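Local coordinates for probable cell division protein WhiA (PDB 3HYI) that probably takes part in cell division and chromosome segregation, binding DNA through a helix-turn-helix domain joined to a degenerate LAGLIDADG homing endonuclease domain, at residues E27-L32 and K67-P72; P72-I77 and K90-Y95. All coordinates share one frame; numbering follows the deposited sequence.

Contact 1 (E27-L32 and K67-P72); sequences EVISEL and KYLSKP
The backbone bond from Leu-32 N to Val-28 O, 3.0 Å, sets Val-28 and Leu-32 one turn apart on the side of helix 25-39 that meets Leu-69. The contact between the two segments is wholly apolar. Val-28 divides its branches: with CG1 anti to the backbone N (chi1 169°), that methyl meets Leu-69 tip to tip, 3.7 Å from CG, while CG2 is left to cover the aromatic ring. Val-28 CG2 stands over the centre of the Tyr-68 ring, 3.6 Å from the centroid and 12° off its normal, a CH-pi contact; Phe-22 also meets this ring at an inclined angle. Leu-69 forks onto two further side chains, CD2 lying 4.0 Å from Ile-29 CG1 at about a right angle and CD1 lying 4.1 Å from Leu-32 CD2. Putting a serine at Tyr-68 would take the ring off Val-28 CG2 and would probably open a gap beside Phe-22. Just beyond, Ser-70 turns to positive phi (59°), and its N bonds to Lys-67 O at 3.1 Å. This Schellman motif closes helix 56-68, whose last turn packs on helix 25-39 within the alpha-beta-beta-alpha-beta-beta succession of this first half of the degenerate LAGLIDADG domain.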
# COMPACT_ATOMS: atom_id res chain seq x y z
N GLU A 27 -28.98 -8.12 -13.80
CA GLU A 27 -27.63 -7.67 -13.45
C GLU A 27 -27.35 -6.26 -13.98
O GLU A 27 -26.64 -5.49 -13.34
CB GLU A 27 -26.59 -8.65 -13.98
CG GLU A 27 -26.55 -9.96 -13.22
CD GLU A 27 -25.89 -11.07 -14.02
OE1 GLU A 27 -24.64 -11.12 -14.03
OE2 GLU A 27 -26.61 -11.88 -14.63
N VAL A 28 -27.90 -5.94 -15.15
CA VAL A 28 -27.79 -4.60 -15.72
C VAL A 28 -28.51 -3.57 -14.85
O VAL A 28 -27.97 -2.49 -14.59
CB VAL A 28 -28.35 -4.56 -17.17
CG1 VAL A 28 -28.48 -3.13 -17.68
CG2 VAL A 28 -27.48 -5.39 -18.10
N ILE A 29 -29.73 -3.90 -14.42
CA ILE A 29 -30.50 -3.02 -13.54
C ILE A 29 -29.86 -2.94 -12.15
O ILE A 29 -29.88 -1.88 -11.51
CB ILE A 29 -31.97 -3.47 -13.42
CG1 ILE A 29 -32.72 -3.19 -14.73
CG2 ILE A 29 -32.68 -2.76 -12.28
CD1 ILE A 29 -34.05 -3.90 -14.85
N SER A 30 -29.28 -4.05 -11.69
CA SER A 30 -28.57 -4.08 -10.42
C SER A 30 -27.36 -3.15 -10.45
O SER A 30 -27.12 -2.40 -9.49
CB SER A 30 -28.14 -5.51 -10.07
OG SER A 30 -27.56 -5.57 -8.78
N GLU A 31 -26.60 -3.19 -11.54
CA GLU A 31 -25.46 -2.28 -11.69
C GLU A 31 -25.90 -0.82 -11.81
O GLU A 31 -25.25 0.07 -11.26
CB GLU A 31 -24.60 -2.65 -12.90
CG GLU A 31 -23.39 -1.73 -13.08
CD GLU A 31 -22.49 -2.15 -14.21
OE1 GLU A 31 -21.58 -1.36 -14.55
OE2 GLU A 31 -22.67 -3.26 -14.76
N LEU A 32 -27.00 -0.58 -12.51
CA LEU A 32 -27.58 0.76 -12.62
C LEU A 32 -28.00 1.28 -11.24
O LEU A 32 -27.76 2.44 -10.92
CB LEU A 32 -28.79 0.76 -13.57
CG LEU A 32 -29.44 2.12 -13.84
CD1 LEU A 32 -28.48 3.06 -14.55
CD2 LEU A 32 -30.72 1.94 -14.65
N LYS A 67 -28.23 1.91 -22.90
CA LYS A 67 -28.36 1.38 -24.25
C LYS A 67 -28.83 -0.07 -24.24
O LYS A 67 -29.68 -0.46 -25.04
CB LYS A 67 -27.01 1.49 -24.96
CG LYS A 67 -26.92 0.84 -26.34
CD LYS A 67 -25.50 0.94 -26.87
CE LYS A 67 -25.24 -0.03 -28.01
NZ LYS A 67 -25.77 0.48 -29.30
N TYR A 68 -28.28 -0.87 -23.32
CA TYR A 68 -28.72 -2.25 -23.14
C TYR A 68 -30.22 -2.30 -22.85
O TYR A 68 -30.92 -3.16 -23.38
CB TYR A 68 -27.93 -2.93 -22.00
CG TYR A 68 -28.35 -4.36 -21.74
CD1 TYR A 68 -29.52 -4.66 -21.04
CD2 TYR A 68 -27.58 -5.43 -22.20
CE1 TYR A 68 -29.91 -5.96 -20.81
CE2 TYR A 68 -27.97 -6.75 -21.97
CZ TYR A 68 -29.14 -7.00 -21.27
OH TYR A 68 -29.53 -8.30 -21.03
N LEU A 69 -30.69 -1.38 -22.01
CA LEU A 69 -32.10 -1.33 -21.60
C LEU A 69 -33.01 -0.57 -22.59
O LEU A 69 -34.22 -0.55 -22.40
CB LEU A 69 -32.21 -0.69 -20.21
CG LEU A 69 -31.53 -1.45 -19.06
CD1 LEU A 69 -31.31 -0.55 -17.84
CD2 LEU A 69 -32.33 -2.69 -18.69
N SER A 70 -32.42 0.03 -23.62
CA SER A 70 -33.15 0.85 -24.60
C SER A 70 -33.87 2.03 -23.93
O SER A 70 -35.04 2.30 -24.22
CB SER A 70 -34.14 0.00 -25.41
OG SER A 70 -33.49 -1.09 -26.03
N LYS A 71 -33.15 2.72 -23.05
CA LYS A 71 -33.67 3.89 -22.36
C LYS A 71 -32.89 5.14 -22.78
O LYS A 71 -31.66 5.12 -22.80
CB LYS A 71 -33.58 3.69 -20.85
CG LYS A 71 -34.46 2.57 -20.30
CD LYS A 71 -35.89 3.03 -20.10
CE LYS A 71 -36.74 1.95 -19.43
NZ LYS A 71 -37.06 0.82 -20.35
N PRO A 72 -33.60 6.24 -23.11
CA PRO A 72 -32.95 7.46 -23.57
C PRO A 72 -32.29 8.26 -22.45
O PRO A 72 -32.85 8.38 -21.36
CB PRO A 72 -34.10 8.27 -24.17
CG PRO A 72 -35.29 7.85 -23.39
CD PRO A 72 -35.07 6.39 -23.07

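Contact 2 (P72-I77 and K90-Y95); sequences PVSEII and KITAEY
Ile-76 CG2 and Ile-91 CG1 stand 4.4 Å apart at a non-hydrogen-bonded pair, on the same sheet face as Val-73 and Ala-93, where Val-73 CG1 is 4.2 Å from Ala-93 CB. Helix 56-68 packs on this face through Leu-62, Leu-63 and Met-66. On the other face Ile-77 and Lys-90 run side by side: with chi1 59°, Ile-77 CG1 sits between its own N and carbonyl carbon and lies along the aliphatic part of the lysine, which bends so that CE comes 3.7 Å from Ile-77 CD1. The two strands pair antiparallel, Lys-90 N reaching Ile-77 O at 2.7 Å in a nearly straight bond (171° at the hydrogen). A classic beta bulge interrupts the register, Ser-74 and Glu-75 both facing Thr-92. Thr-92 O takes Ser-74 N at 2.8 Å, Ser-74 OG from above the carbonyl plane at 3.0 Å, and a weak bond from Glu-75 N. A water links Glu-75 OE1 and Thr-92 OG1, with a weak bond to Lys-90 O. Glu-75 OE1 remains 4.8 Å from Lys-90 NZ, so their opposite charges probably attract without a salt bridge. The hairpin is thus two-sided, apolar toward the helix and hydrated and charged on its other face.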
# COMPACT_ATOMS: atom_id res chain seq x y z
N PRO A 72 -33.60 6.24 -23.11
CA PRO A 72 -32.95 7.46 -23.57
C PRO A 72 -32.29 8.26 -22.45
O PRO A 72 -32.85 8.38 -21.36
CB PRO A 72 -34.10 8.27 -24.17
CG PRO A 72 -35.29 7.85 -23.39
CD PRO A 72 -35.07 6.39 -23.07
N VAL A 73 -31.09 8.79 -22.72
CA VAL A 73 -30.49 9.81 -21.87
C VAL A 73 -30.75 11.15 -22.54
O VAL A 73 -30.51 11.31 -23.74
CB VAL A 73 -28.98 9.57 -21.62
CG1 VAL A 73 -28.75 8.16 -21.08
CG2 VAL A 73 -28.18 9.79 -22.89
N SER A 74 -31.27 12.10 -21.78
CA SER A 74 -31.77 13.37 -22.33
C SER A 74 -30.71 14.46 -22.41
O SER A 74 -30.76 15.31 -23.31
CB SER A 74 -32.96 13.86 -21.50
OG SER A 74 -32.67 13.80 -20.11
N GLU A 75 -29.75 14.45 -21.48
CA GLU A 75 -28.75 15.51 -21.40
C GLU A 75 -27.42 15.01 -20.82
O GLU A 75 -27.41 14.19 -19.90
CB GLU A 75 -29.28 16.68 -20.57
CG GLU A 75 -28.25 17.76 -20.26
CD GLU A 75 -28.85 18.97 -19.58
OE1 GLU A 75 -28.84 19.03 -18.33
OE2 GLU A 75 -29.35 19.87 -20.29
N ILE A 76 -26.33 15.53 -21.36
CA ILE A 76 -24.98 15.31 -20.84
C ILE A 76 -24.24 16.65 -20.84
O ILE A 76 -23.95 17.20 -21.90
CB ILE A 76 -24.19 14.30 -21.69
CG1 ILE A 76 -24.98 12.99 -21.85
CG2 ILE A 76 -22.82 14.03 -21.07
CD1 ILE A 76 -24.19 11.88 -22.49
N ILE A 77 -23.97 17.18 -19.65
CA ILE A 77 -23.27 18.46 -19.51
C ILE A 77 -22.18 18.39 -18.44
O ILE A 77 -22.24 17.58 -17.52
CB ILE A 77 -24.24 19.61 -19.15
CG1 ILE A 77 -24.97 19.33 -17.82
CG2 ILE A 77 -25.24 19.84 -20.27
CD1 ILE A 77 -25.85 20.46 -17.36
N LYS A 90 -22.71 15.77 -15.60
CA LYS A 90 -24.13 15.59 -15.27
C LYS A 90 -24.86 14.86 -16.38
O LYS A 90 -25.02 15.39 -17.48
CB LYS A 90 -24.83 16.94 -15.03
CG LYS A 90 -24.90 17.36 -13.57
CD LYS A 90 -26.28 17.91 -13.16
CE LYS A 90 -26.93 18.82 -14.20
NZ LYS A 90 -27.96 19.70 -13.61
N ILE A 91 -25.31 13.64 -16.08
CA ILE A 91 -26.07 12.84 -17.03
C ILE A 91 -27.51 12.72 -16.54
O ILE A 91 -27.77 12.20 -15.45
CB ILE A 91 -25.45 11.44 -17.21
CG1 ILE A 91 -23.98 11.56 -17.64
CG2 ILE A 91 -26.24 10.63 -18.24
CD1 ILE A 91 -23.26 10.23 -17.77
N THR A 92 -28.45 13.23 -17.35
CA THR A 92 -29.87 13.16 -17.03
C THR A 92 -30.53 12.08 -17.88
O THR A 92 -30.44 12.10 -19.11
CB THR A 92 -30.57 14.51 -17.28
OG1 THR A 92 -29.95 15.52 -16.48
CG2 THR A 92 -32.05 14.42 -16.92
N ALA A 93 -31.20 11.15 -17.21
CA ALA A 93 -31.86 10.03 -17.87
C ALA A 93 -33.30 9.91 -17.40
O ALA A 93 -33.68 10.46 -16.37
CB ALA A 93 -31.11 8.74 -17.61
N GLU A 94 -34.09 9.17 -18.17
CA GLU A 94 -35.51 8.96 -17.87
C GLU A 94 -35.66 7.94 -16.75
O GLU A 94 -34.99 6.91 -16.75
CB GLU A 94 -36.24 8.48 -19.12
CG GLU A 94 -37.75 8.59 -19.05
CD GLU A 94 -38.40 8.65 -20.42
OE1 GLU A 94 -37.84 8.05 -21.37
OE2 GLU A 94 -39.46 9.29 -20.55
N TYR A 95 -36.54 8.24 -15.79
CA TYR A 95 -36.82 7.31 -14.70
C TYR A 95 -37.79 6.23 -15.16
O TYR A 95 -38.77 6.50 -15.87
CB TYR A 95 -37.41 8.03 -13.48
CG TYR A 95 -37.82 7.06 -12.39
CD1 TYR A 95 -36.86 6.40 -11.63
CD2 TYR A 95 -39.16 6.78 -12.15
CE1 TYR A 95 -37.22 5.50 -10.64
CE2 TYR A 95 -39.54 5.87 -11.16
CZ TYR A 95 -38.56 5.24 -10.41
OH TYR A 95 -38.90 4.34 -9.43
O HOH W 1 -27.72 16.55 -17.24

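Contact 1 is largely buried and contact 2 lies at the surface, their centres 13 Å apart in the same N-terminal LAGLIDADG-like region. They follow in series, sharing Pro-72: the chain leaves helix 56-68 through contact 1 and enters strand 73-79, an edge strand of its sheet within this chain, in contact 2. Helix 56-68 serves both, since its end meets helix 25-39 while residues such as Leu-62 touch Leu-32 of the first contact and Ile-91 of the second. The chemistry follows the place: contact 1 joins helix 25-39 to the C-terminal end of helix 56-68 by hydrocarbon and ring packing, whereas contact 2 joins neighbouring strands by backbone bonds, with polar side chains and water on its outer face.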